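Local coordinates for protein Non-reducing end beta-L-arabinofuranosidase (Bacteroides thetaiotaomicron, PDB 5MQO) that probably acts as a family GH127 glycoside hydrolase, an aceric acidase that helps gut bacteria dismantle complex plant pectin, at residues M611-N615 against V672-I677; C607-D612 against R685-T691; N23-D27 against V203-A207; E108-V113 against R464-Q468; G295-N301 against H364-G368. All coordinates share one frame; numbering follows the deposited sequence.

The five contacts fall into two groups. Contacts 1 and 2 lie in the beta-sheet C-terminal domain, centres 9 Å apart, and share Met611 and Asp612: the loop after strand 604-609 runs along strand 670-678 in contact 1, and the end of that strand with its turn meets the chain entering strand 690-697 in contact 2. Contacts 3, 4 and 5 involve the helical catalytic domain. Contacts 3 and 4, centres 11 Å apart, touch directly, with Val203 packed on Glu108 and Ser112. Contact 5 is about 10 Å from contact 4 at the nearest atoms; the Cys383-Cys458 disulfide ties helix 382-399, which packs on contact 5, to helix 458-466, which supplies Arg464 to contact 4.

Contact 1 (M611-N615 against V672-I677); sequences MDIAN and VDIRLI
The carboxylate of Asp612 and the guanidinium of Arg675 are turned 65° apart; OD1 of Asp612 meets NE of Arg675 obliquely, neither squarely over a face nor at the edge, at 3.3 Å. This is a weak, bent hydrogen bond within a salt bridge, and Arg685 is the stronger partner of the same carboxylate. The Arg675 chain leaves with CG opposite the backbone N (chi1 163°) and bends at chi3, which brings NE back toward OD1 of Asp612. The other oxygen, OD2 of Asp612, rests 3.6 Å from the methyl CG2 of Ile677.

The backbones carry the rest. Asp612 O receives the N-H of Arg675 at 3.1 Å, in the carbonyl plane, while Ala614 N gives a nearly straight bond of 3.1 Å to Asp673 O. Beyond them, CB of Ala614 lies 4.2 Å from CG2 of Val672. Ile613 faces Ile674 between the two bonds but sends its side chain to Leu608 and Ile622. The pattern is a single beta bridge, by which the loop leaving strand 604-609 stays along strand 670-678, the antiparallel neighbour of 604-609 in the C-terminal domain sheet.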
# COMPACT_ATOMS: atom_id res chain seq x y z
N MET A 611 24.70 10.78 -6.32
CA MET A 611 25.34 11.65 -5.33
C MET A 611 25.92 10.95 -4.07
O MET A 611 26.60 11.61 -3.31
CB MET A 611 24.42 12.83 -4.93
CG MET A 611 23.14 12.52 -4.14
SD MET A 611 21.72 11.96 -5.12
CE MET A 611 21.28 13.37 -6.15
N ASP A 612 25.65 9.66 -3.84
CA ASP A 612 26.25 8.88 -2.73
C ASP A 612 27.41 7.99 -3.20
O ASP A 612 27.76 7.05 -2.52
CB ASP A 612 25.23 7.93 -2.06
CG ASP A 612 24.08 8.64 -1.35
OD1 ASP A 612 24.34 9.66 -0.66
OD2 ASP A 612 22.92 8.13 -1.46
N ILE A 613 27.98 8.25 -4.37
CA ILE A 613 29.14 7.49 -4.85
C ILE A 613 30.33 8.41 -4.68
O ILE A 613 30.32 9.52 -5.23
CB ILE A 613 29.01 7.11 -6.36
CG1 ILE A 613 27.69 6.33 -6.59
CG2 ILE A 613 30.25 6.35 -6.85
CD1 ILE A 613 27.32 6.14 -8.05
N ALA A 614 31.35 7.99 -3.95
CA ALA A 614 32.53 8.83 -3.79
C ALA A 614 33.19 9.11 -5.16
O ALA A 614 33.20 8.23 -6.03
CB ALA A 614 33.53 8.21 -2.82
N ASN A 615 33.71 10.32 -5.34
CA ASN A 615 34.51 10.74 -6.53
C ASN A 615 33.70 10.81 -7.82
O ASN A 615 34.25 10.61 -8.91
CB ASN A 615 35.76 9.86 -6.78
CG ASN A 615 36.57 9.60 -5.52
OD1 ASN A 615 36.61 10.43 -4.59
ND2 ASN A 615 37.22 8.43 -5.47
N VAL A 672 35.46 1.33 -4.42
CA VAL A 672 34.93 2.67 -4.17
C VAL A 672 33.89 2.67 -3.04
O VAL A 672 33.15 1.71 -2.87
CB VAL A 672 34.39 3.35 -5.47
CG1 VAL A 672 33.06 2.73 -5.93
CG2 VAL A 672 34.26 4.87 -5.27
N ASP A 673 33.91 3.75 -2.27
CA ASP A 673 32.99 3.95 -1.16
C ASP A 673 31.64 4.32 -1.79
O ASP A 673 31.57 5.22 -2.65
CB ASP A 673 33.47 5.06 -0.17
CG ASP A 673 34.76 4.70 0.63
OD1 ASP A 673 35.36 3.63 0.40
OD2 ASP A 673 35.19 5.51 1.49
N ILE A 674 30.60 3.59 -1.37
CA ILE A 674 29.22 3.91 -1.71
C ILE A 674 28.42 4.04 -0.43
O ILE A 674 28.82 3.54 0.63
CB ILE A 674 28.56 2.84 -2.62
CG1 ILE A 674 28.48 1.46 -1.94
CG2 ILE A 674 29.32 2.71 -3.93
CD1 ILE A 674 27.51 0.52 -2.61
N ARG A 675 27.29 4.69 -0.55
CA ARG A 675 26.31 4.72 0.50
C ARG A 675 24.93 4.42 -0.11
O ARG A 675 24.53 5.04 -1.11
CB ARG A 675 26.38 6.09 1.16
CG ARG A 675 25.18 6.42 1.99
CD ARG A 675 25.44 7.57 2.93
NE ARG A 675 25.67 8.85 2.26
CZ ARG A 675 25.51 10.03 2.85
NH1 ARG A 675 25.09 10.13 4.12
NH2 ARG A 675 25.76 11.14 2.16
N LEU A 676 24.23 3.44 0.47
CA LEU A 676 22.85 3.12 0.07
C LEU A 676 21.85 3.83 0.97
O LEU A 676 22.10 3.97 2.17
CB LEU A 676 22.62 1.62 0.13
CG LEU A 676 23.60 0.78 -0.70
CD1 LEU A 676 23.23 -0.70 -0.71
CD2 LEU A 676 23.67 1.28 -2.13
N ILE A 677 20.76 4.33 0.39
CA ILE A 677 19.65 4.90 1.18
C ILE A 677 18.36 4.17 0.86
O ILE A 677 18.29 3.45 -0.15
CB ILE A 677 19.44 6.43 0.95
CG1 ILE A 677 18.97 6.73 -0.47
CG2 ILE A 677 20.71 7.21 1.27
CD1 ILE A 677 18.30 8.09 -0.60

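Contact 2 (C607-D612 against R685-T691); sequences CLESMD and RGKGEMT
Arg685 swings CG opposite its carbonyl carbon (chi1 -62°) and bends at chi3, so that its guanidinium turns back toward the 609-612 turn and meets two acids; Glu609 reaches it with a chain extended beyond CG. The grip on Asp612 is end-on and two-pronged: NH2 of Arg685 to OD1 and NH1 to OD2, each 2.8 Å, the first on the syn side of the carboxylate, the second from above its plane. NH1 also gives an almost straight bond of 3.0 Å to OE1 of Glu609, which lies in the guanidinium plane, though NH1 meets that carboxylate from above its plane. Met611, its CG wedged between backbone N and carbonyl carbon, sets that CG 4.0 Å above the centre of the guanidinium and carries CE on to the carbonyl of Arg685.

Next to this network the chains pair as antiparallel strands. Leu608 and Thr691 form a hydrogen-bonded pair, with Leu608 N to Thr691 O and Thr691 N to Leu608 O both 3.0 Å; Glu609 and Met690 make the following non-hydrogen-bonded pair. Past the strand end, Ser610 OG takes the N-H of Glu689 at 2.7 Å and Ser610 N bonds Glu689 O. Any CB on Gly688 would run into that hydroxyl. Outside the segments, Gly683 N binds OE2 of Glu609 and Ile677 packs on Arg685.

With a carboxylate at two places along its edge and a thioether chain over one face, the guanidinium is fixed in rotation, and the two acids, brought together, are probably kept ionised by the shared cation.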
# COMPACT_ATOMS: atom_id res chain seq x y z
N CYS A 607 18.37 1.40 -2.16
CA CYS A 607 18.84 1.78 -3.49
C CYS A 607 20.10 2.58 -3.40
O CYS A 607 20.52 2.95 -2.30
CB CYS A 607 17.79 2.64 -4.18
SG CYS A 607 17.55 4.26 -3.43
N LEU A 608 20.69 2.86 -4.56
CA LEU A 608 21.88 3.71 -4.73
C LEU A 608 21.57 4.90 -5.63
O LEU A 608 21.05 4.69 -6.74
CB LEU A 608 23.02 2.90 -5.34
CG LEU A 608 24.33 3.61 -5.73
CD1 LEU A 608 24.97 4.32 -4.54
CD2 LEU A 608 25.34 2.63 -6.32
N GLU A 609 21.85 6.14 -5.17
CA GLU A 609 21.79 7.38 -6.00
C GLU A 609 23.19 7.87 -6.35
O GLU A 609 24.12 7.61 -5.61
CB GLU A 609 21.06 8.51 -5.31
CG GLU A 609 19.68 8.17 -4.87
CD GLU A 609 18.79 9.38 -4.70
OE1 GLU A 609 18.47 9.72 -3.55
OE2 GLU A 609 18.38 9.97 -5.72
N SER A 610 23.32 8.62 -7.44
CA SER A 610 24.64 9.00 -7.98
C SER A 610 25.40 9.91 -7.06
O SER A 610 26.61 9.80 -6.99
CB SER A 610 24.54 9.64 -9.37
OG SER A 610 23.42 10.53 -9.47
N MET A 611 24.70 10.78 -6.32
CA MET A 611 25.34 11.65 -5.33
C MET A 611 25.92 10.95 -4.07
O MET A 611 26.60 11.61 -3.31
CB MET A 611 24.42 12.83 -4.93
CG MET A 611 23.14 12.52 -4.14
SD MET A 611 21.72 11.96 -5.12
CE MET A 611 21.28 13.37 -6.15
N ASP A 612 25.65 9.66 -3.84
CA ASP A 612 26.25 8.88 -2.73
C ASP A 612 27.41 7.99 -3.20
O ASP A 612 27.76 7.05 -2.52
CB ASP A 612 25.23 7.93 -2.06
CG ASP A 612 24.08 8.64 -1.35
OD1 ASP A 612 24.34 9.66 -0.66
OD2 ASP A 612 22.92 8.13 -1.46
N ARG A 685 17.15 14.86 -3.20
CA ARG A 685 18.41 15.61 -3.19
C ARG A 685 18.80 16.01 -4.61
O ARG A 685 19.96 15.95 -5.02
CB ARG A 685 19.48 14.77 -2.52
CG ARG A 685 19.18 14.42 -1.06
CD ARG A 685 20.20 13.43 -0.49
NE ARG A 685 20.15 12.14 -1.17
CZ ARG A 685 21.01 11.14 -1.02
NH1 ARG A 685 20.84 10.04 -1.73
NH2 ARG A 685 22.04 11.23 -0.19
N GLY A 686 17.81 16.41 -5.39
CA GLY A 686 18.05 16.93 -6.72
C GLY A 686 17.97 15.85 -7.77
O GLY A 686 17.74 14.70 -7.45
N LYS A 687 18.11 16.27 -9.02
CA LYS A 687 18.23 15.40 -10.18
C LYS A 687 19.51 14.60 -10.12
O LYS A 687 20.54 15.13 -9.77
CB LYS A 687 18.25 16.24 -11.46
CG LYS A 687 18.30 15.43 -12.77
CD LYS A 687 17.43 16.06 -13.88
CE LYS A 687 17.79 15.55 -15.28
NZ LYS A 687 18.99 16.25 -15.83
N GLY A 688 19.45 13.33 -10.51
CA GLY A 688 20.65 12.51 -10.57
C GLY A 688 20.31 11.16 -11.15
O GLY A 688 19.34 11.03 -11.88
N GLU A 689 21.12 10.16 -10.82
CA GLU A 689 20.87 8.80 -11.25
C GLU A 689 20.48 7.91 -10.06
O GLU A 689 20.71 8.28 -8.92
CB GLU A 689 22.08 8.28 -12.04
CG GLU A 689 22.27 8.98 -13.38
CD GLU A 689 23.38 8.37 -14.25
OE1 GLU A 689 24.49 8.91 -14.21
OE2 GLU A 689 23.13 7.38 -14.99
N MET A 690 19.83 6.78 -10.33
CA MET A 690 19.36 5.88 -9.26
C MET A 690 19.18 4.46 -9.80
O MET A 690 18.84 4.29 -10.96
CB MET A 690 18.03 6.37 -8.67
CG MET A 690 17.44 5.50 -7.55
SD MET A 690 16.48 4.05 -8.06
CE MET A 690 14.91 4.73 -8.53
N THR A 691 19.40 3.46 -8.94
CA THR A 691 19.07 2.07 -9.31
C THR A 691 18.81 1.29 -8.03
O THR A 691 19.51 1.54 -7.04
CB THR A 691 20.19 1.40 -10.16
OG1 THR A 691 19.80 0.06 -10.52
CG2 THR A 691 21.51 1.32 -9.40

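Contact 3 (N23-D27 against V203-A207); sequences NGLTD and VHHRA
Asp27 lays its CB over one face of the Arg206 guanidinium, near the rim, 3.6 Å from NH2. Its carboxylate stays out of that plane, so OD2 is near in charge only, and OD1 is bound by Ser29. Arg206 gets there on a straight chain: CG opposite the carbonyl carbon (chi1 -68°), then extended through NE, reaching from the helix across the loop. Its CD runs 3.1 Å from Gly24 O, and NH1 makes a short but strongly bent, weak hydrogen bond to the same oxygen, 2.8 Å with 115° at the proton. Leu25 O lies in the guanidinium plane at the edge, 3.2 Å from NH1.

The stronger partner of NH1 is Glu250 on helix 243-255, which also accepts the backbone N-H of Asp27, so one carboxylate ties arginine and loop together. A methionine in place of Arg206 would probably leave Glu250 without this countercharge and free the loop carbonyls at Gly24 and Leu25 from the group they curl around.

Nearer the start of the segment, the Asn23 side chain slides past Arg206 in the opposite direction. At Val203, one helical turn before Arg206, Leu25 of the loop lies alongside, pointing the same way, with CD1 of Leu25 4.0 Å from CG2 of Val203; Gln468 flanks Leu25 as well. The whole is an irregular N-terminal segment packed on the last turns of helix 192-208, part of the helical domain that in this family is an (alpha/alpha)6 barrel.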
# COMPACT_ATOMS: atom_id res chain seq x y z
N ASN A 23 -16.01 -0.07 14.28
CA ASN A 23 -15.63 1.30 13.89
C ASN A 23 -14.35 1.55 13.02
O ASN A 23 -13.90 2.71 12.87
CB ASN A 23 -15.50 2.07 15.21
CG ASN A 23 -15.60 3.56 15.02
OD1 ASN A 23 -16.42 4.03 14.22
ND2 ASN A 23 -14.76 4.31 15.72
N GLY A 24 -13.76 0.50 12.46
CA GLY A 24 -12.52 0.64 11.68
C GLY A 24 -12.64 1.34 10.33
O GLY A 24 -13.74 1.47 9.80
N LEU A 25 -11.51 1.81 9.79
CA LEU A 25 -11.39 2.27 8.39
C LEU A 25 -12.05 1.30 7.43
O LEU A 25 -12.75 1.74 6.50
CB LEU A 25 -9.91 2.40 7.98
CG LEU A 25 -9.51 2.90 6.59
CD1 LEU A 25 -10.10 4.28 6.31
CD2 LEU A 25 -7.99 2.96 6.50
N THR A 26 -11.82 0.01 7.65
CA THR A 26 -12.71 -1.03 7.11
C THR A 26 -13.17 -2.04 8.16
O THR A 26 -12.37 -2.68 8.84
CB THR A 26 -12.12 -1.76 5.87
OG1 THR A 26 -10.75 -2.08 6.09
CG2 THR A 26 -12.23 -0.85 4.66
N ASP A 27 -14.48 -2.23 8.19
CA ASP A 27 -15.12 -2.91 9.24
C ASP A 27 -15.68 -4.27 8.83
O ASP A 27 -16.86 -4.39 8.52
CB ASP A 27 -16.24 -2.01 9.71
CG ASP A 27 -16.90 -2.51 10.93
OD1 ASP A 27 -16.31 -3.36 11.62
OD2 ASP A 27 -18.03 -2.04 11.18
N VAL A 203 -16.05 7.19 6.43
CA VAL A 203 -14.90 7.58 7.21
C VAL A 203 -15.21 8.78 8.11
O VAL A 203 -14.80 8.81 9.27
CB VAL A 203 -13.69 7.87 6.30
CG1 VAL A 203 -12.53 8.48 7.08
CG2 VAL A 203 -13.25 6.60 5.58
N HIS A 204 -15.95 9.75 7.58
CA HIS A 204 -16.32 10.88 8.38
C HIS A 204 -17.22 10.47 9.56
O HIS A 204 -17.00 10.90 10.68
CB HIS A 204 -17.03 11.95 7.56
CG HIS A 204 -17.48 13.11 8.37
ND1 HIS A 204 -18.77 13.23 8.84
CD2 HIS A 204 -16.80 14.17 8.86
CE1 HIS A 204 -18.87 14.33 9.56
NE2 HIS A 204 -17.69 14.92 9.59
N HIS A 205 -18.21 9.63 9.28
CA HIS A 205 -19.12 9.08 10.29
C HIS A 205 -18.38 8.38 11.41
O HIS A 205 -18.64 8.60 12.58
CB HIS A 205 -20.08 8.08 9.65
CG HIS A 205 -21.07 7.48 10.59
ND1 HIS A 205 -21.83 8.24 11.46
CD2 HIS A 205 -21.47 6.19 10.77
CE1 HIS A 205 -22.64 7.44 12.14
NE2 HIS A 205 -22.44 6.20 11.74
N ARG A 206 -17.44 7.53 11.03
CA ARG A 206 -16.67 6.74 11.96
C ARG A 206 -15.75 7.57 12.85
O ARG A 206 -15.48 7.17 13.98
CB ARG A 206 -15.91 5.67 11.17
CG ARG A 206 -16.87 4.63 10.57
CD ARG A 206 -16.16 3.47 9.87
NE ARG A 206 -17.13 2.50 9.35
CZ ARG A 206 -16.89 1.60 8.39
NH1 ARG A 206 -15.71 1.51 7.79
NH2 ARG A 206 -17.86 0.78 8.01
N ALA A 207 -15.29 8.72 12.36
CA ALA A 207 -14.35 9.58 13.06
C ALA A 207 -15.00 10.59 13.98
O ALA A 207 -14.46 10.85 15.05
CB ALA A 207 -13.47 10.31 12.06

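Contact 4 (E108-V113 against R464-Q468)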
# COMPACT_ATOMS: atom_id res chain seq x y z
N GLU A 108 -11.62 12.80 3.18
CA GLU A 108 -11.54 11.51 3.87
C GLU A 108 -10.24 11.44 4.67
O GLU A 108 -10.22 10.97 5.83
CB GLU A 108 -11.61 10.37 2.85
CG GLU A 108 -11.64 8.97 3.41
CD GLU A 108 -11.64 7.88 2.33
OE1 GLU A 108 -12.16 8.12 1.18
OE2 GLU A 108 -11.11 6.77 2.64
N GLY A 109 -9.17 11.91 4.05
CA GLY A 109 -7.91 12.12 4.72
C GLY A 109 -7.99 13.06 5.92
O GLY A 109 -7.44 12.74 6.97
N VAL A 110 -8.66 14.21 5.78
CA VAL A 110 -8.82 15.14 6.89
C VAL A 110 -9.54 14.44 8.07
O VAL A 110 -9.08 14.53 9.21
CB VAL A 110 -9.58 16.44 6.49
CG1 VAL A 110 -9.93 17.28 7.71
CG2 VAL A 110 -8.77 17.31 5.54
N ALA A 111 -10.63 13.73 7.79
CA ALA A 111 -11.37 12.98 8.81
C ALA A 111 -10.56 11.90 9.47
O ALA A 111 -10.83 11.56 10.61
CB ALA A 111 -12.61 12.33 8.20
N SER A 112 -9.63 11.33 8.73
CA SER A 112 -8.85 10.20 9.21
C SER A 112 -7.81 10.65 10.21
O SER A 112 -7.55 9.97 11.21
CB SER A 112 -8.19 9.52 8.00
OG SER A 112 -9.18 8.98 7.13
N VAL A 113 -7.20 11.78 9.87
CA VAL A 113 -6.29 12.54 10.72
C VAL A 113 -6.99 13.04 11.98
O VAL A 113 -6.48 12.90 13.08
CB VAL A 113 -5.72 13.73 9.93
CG1 VAL A 113 -5.08 14.79 10.84
CG2 VAL A 113 -4.73 13.24 8.89
N ARG A 464 -4.25 10.53 1.37
CA ARG A 464 -5.21 9.94 2.29
C ARG A 464 -4.79 8.55 2.75
O ARG A 464 -5.06 8.17 3.89
CB ARG A 464 -6.62 9.92 1.69
CG ARG A 464 -6.88 8.85 0.66
CD ARG A 464 -7.42 7.54 1.25
NE ARG A 464 -8.77 7.30 0.77
CZ ARG A 464 -9.09 6.97 -0.49
NH1 ARG A 464 -8.17 6.80 -1.42
NH2 ARG A 464 -10.37 6.81 -0.82
N THR A 465 -4.12 7.79 1.89
CA THR A 465 -3.69 6.45 2.28
C THR A 465 -2.61 6.59 3.36
O THR A 465 -2.74 6.03 4.45
CB THR A 465 -3.20 5.62 1.09
OG1 THR A 465 -4.33 5.18 0.33
CG2 THR A 465 -2.46 4.40 1.57
N LEU A 466 -1.59 7.39 3.06
CA LEU A 466 -0.54 7.64 4.03
C LEU A 466 -1.08 8.26 5.32
O LEU A 466 -0.62 7.87 6.38
CB LEU A 466 0.60 8.48 3.46
CG LEU A 466 1.37 7.82 2.31
CD1 LEU A 466 2.09 8.86 1.48
CD2 LEU A 466 2.35 6.80 2.85
N CYS A 467 -2.06 9.16 5.24
CA CYS A 467 -2.75 9.70 6.44
C CYS A 467 -3.49 8.64 7.29
O CYS A 467 -3.94 8.95 8.38
CB CYS A 467 -3.75 10.81 6.08
SG CYS A 467 -3.02 12.40 5.61
N GLN A 468 -3.64 7.42 6.77
CA GLN A 468 -4.35 6.34 7.44
C GLN A 468 -3.48 5.19 7.87
O GLN A 468 -4.00 4.22 8.41
CB GLN A 468 -5.37 5.78 6.49
CG GLN A 468 -6.52 6.73 6.19
CD GLN A 468 -7.30 6.28 4.98
OE1 GLN A 468 -6.81 5.45 4.19
NE2 GLN A 468 -8.50 6.81 4.82
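OE2 of Glu108 is gripped by two donors from segment 464-468: NE of Arg464 at 3.0 Å and, weakly, NE2 of Gln468 at 3.4 Å. OE1 of Glu108 takes NH2 of Arg464, also at 3.0 Å, so the arginine holds the acid side-on, NE and NH2 each on one oxygen. The approach is far from flat: the planes stand 70° apart, and both nitrogens come from above the carboxylate rather than in its plane. Arg464 achieves this with a doubly bent chain, CG tucked between backbone N and carbonyl carbon and chi2 close to 91°, whereas Glu108 reaches out straight.

NE2 of Gln468 has a firmer partner in Ser112, whose OG it meets at 3.2 Å, nearly straight and within the amide plane. That hydroxyl spends its own proton on Glu108 O, 2.6 Å away, one turn earlier in its helix, so the serine accepts from Gln468 across the contact and donates within its own helix.

Helices 102-117 and 458-466 pack here inside the catalytic domain, whose clan builds an (alpha/alpha)6 barrel; helix 192-208 lies alongside, with Val203 on Glu108 and Ser112. The backbones come very near, CA of Gly109 being 4.2 Å from CA of Arg464, and a CB on Gly109 would press tightly on that of the arginine. Past the glycine, Cys467 turns its thiol into the interface, where SG touches CG2 of Val113 at 3.8 Å, with Phe58 of helix 50-69 on the cysteine.

Contact 5 (G295-N301 against H364-G368); sequences GHAVRAN and HQSYG
A single beta bridge between His296 and Ser366 pins the start of helix 297-314, for which His296 is the N-cap, to the chain leaving strand 361-364. There a G1 beta bulge sets Gln365 and Ser366 together opposite Leu344. This lies in the helical catalytic domain. Ala297 N donates to Gln365 O at 2.8 Å, and Tyr367 N to Gly295 O at 2.9 Å.

Tyr367 swings its ring across the first helical turn, CG opposite the carbonyl carbon (chi1 -78°). CB of Ala297 sits over one face, a CH-pi contact, and CB of Ala300 lies at the edge, 3.8 Å from CE2. The hydroxyl OH donates to OD1 of Asn301 at 2.6 Å, in the carbonyl plane on a lone pair, while ND2 of Asn301 is held by Ala384 O. A leucine in place of Tyr367 would probably leave Asn301 OD1 without this donor and open a gap beside the two alanine methyls.

Beside the helix start, His296 and His364 make a T-shaped stack, the edge of His296 toward the face of His364, planes 70° apart. CB of Gln365 rests over the His296 ring as a further CH-pi contact, and the carbonyl O of Gln365 lies over a face. NH2 of Arg299 meets the His364 ring at its edge, in plane, 3.3 Å from CE1.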
# COMPACT_ATOMS: atom_id res chain seq x y z
N GLY A 295 -4.28 -6.70 -16.43
CA GLY A 295 -4.15 -5.53 -17.35
C GLY A 295 -3.63 -4.28 -16.69
O GLY A 295 -2.60 -4.32 -16.07
N HIS A 296 -4.36 -3.18 -16.86
CA HIS A 296 -4.13 -1.96 -16.07
C HIS A 296 -4.09 -2.29 -14.56
O HIS A 296 -5.10 -2.72 -14.00
CB HIS A 296 -5.25 -0.97 -16.37
CG HIS A 296 -5.03 0.40 -15.80
ND1 HIS A 296 -4.90 1.51 -16.59
CD2 HIS A 296 -4.95 0.83 -14.53
CE1 HIS A 296 -4.72 2.58 -15.83
NE2 HIS A 296 -4.75 2.19 -14.57
N ALA A 297 -2.95 -2.06 -13.90
CA ALA A 297 -2.72 -2.66 -12.59
C ALA A 297 -3.60 -2.08 -11.47
O ALA A 297 -3.99 -2.78 -10.55
CB ALA A 297 -1.24 -2.64 -12.24
N VAL A 298 -3.94 -0.81 -11.58
CA VAL A 298 -4.83 -0.14 -10.63
C VAL A 298 -6.22 -0.81 -10.71
O VAL A 298 -6.75 -1.27 -9.70
CB VAL A 298 -4.98 1.40 -10.90
CG1 VAL A 298 -5.77 2.06 -9.77
CG2 VAL A 298 -3.65 2.10 -11.03
N ARG A 299 -6.78 -0.86 -11.91
CA ARG A 299 -8.07 -1.49 -12.14
C ARG A 299 -8.05 -2.94 -11.64
O ARG A 299 -8.95 -3.37 -10.94
CB ARG A 299 -8.47 -1.41 -13.61
CG ARG A 299 -8.76 0.01 -14.14
CD ARG A 299 -9.48 0.03 -15.49
NE ARG A 299 -8.80 0.83 -16.52
CZ ARG A 299 -9.12 0.87 -17.84
NH1 ARG A 299 -10.15 0.17 -18.36
NH2 ARG A 299 -8.41 1.63 -18.67
N ALA A 300 -6.98 -3.66 -11.97
CA ALA A 300 -6.78 -5.04 -11.54
C ALA A 300 -6.82 -5.19 -10.02
O ALA A 300 -7.59 -5.97 -9.45
CB ALA A 300 -5.43 -5.52 -12.03
N ASN A 301 -5.95 -4.46 -9.37
CA ASN A 301 -5.73 -4.65 -7.98
C ASN A 301 -6.96 -4.18 -7.19
O ASN A 301 -7.37 -4.89 -6.28
CB ASN A 301 -4.47 -3.95 -7.54
CG ASN A 301 -3.21 -4.67 -7.97
OD1 ASN A 301 -3.23 -5.81 -8.44
ND2 ASN A 301 -2.07 -3.99 -7.79
N HIS A 364 -2.19 -0.95 -21.01
CA HIS A 364 -1.41 0.23 -20.59
C HIS A 364 -1.36 0.33 -19.07
O HIS A 364 -2.31 -0.04 -18.41
CB HIS A 364 -1.95 1.53 -21.24
CG HIS A 364 -3.24 2.02 -20.64
ND1 HIS A 364 -4.33 1.19 -20.45
CD2 HIS A 364 -3.62 3.25 -20.22
CE1 HIS A 364 -5.33 1.89 -19.93
NE2 HIS A 364 -4.92 3.14 -19.77
N GLN A 365 -0.25 0.80 -18.53
CA GLN A 365 -0.07 0.99 -17.09
C GLN A 365 -0.43 -0.34 -16.45
O GLN A 365 -1.27 -0.45 -15.54
CB GLN A 365 -0.93 2.15 -16.59
CG GLN A 365 -1.01 3.30 -17.60
CD GLN A 365 -1.32 4.65 -16.99
OE1 GLN A 365 -1.93 4.75 -15.93
NE2 GLN A 365 -0.90 5.70 -17.66
N SER A 366 0.27 -1.35 -16.96
CA SER A 366 -0.21 -2.72 -16.94
C SER A 366 0.79 -3.79 -16.51
O SER A 366 2.02 -3.65 -16.67
CB SER A 366 -0.73 -3.08 -18.34
OG SER A 366 -1.06 -4.45 -18.43
N TYR A 367 0.22 -4.88 -15.99
CA TYR A 367 0.96 -6.10 -15.73
C TYR A 367 1.51 -6.59 -17.05
O TYR A 367 0.92 -6.34 -18.07
CB TYR A 367 0.02 -7.15 -15.11
CG TYR A 367 -0.26 -6.96 -13.63
CD1 TYR A 367 0.76 -7.09 -12.69
CD2 TYR A 367 -1.56 -6.66 -13.15
CE1 TYR A 367 0.53 -6.92 -11.32
CE2 TYR A 367 -1.80 -6.50 -11.78
CZ TYR A 367 -0.74 -6.63 -10.87
OH TYR A 367 -0.92 -6.48 -9.51
N GLY A 368 2.65 -7.27 -17.02
CA GLY A 368 3.33 -7.83 -18.22
C GLY A 368 3.33 -9.34 -18.16
O GLY A 368 2.51 -9.91 -17.41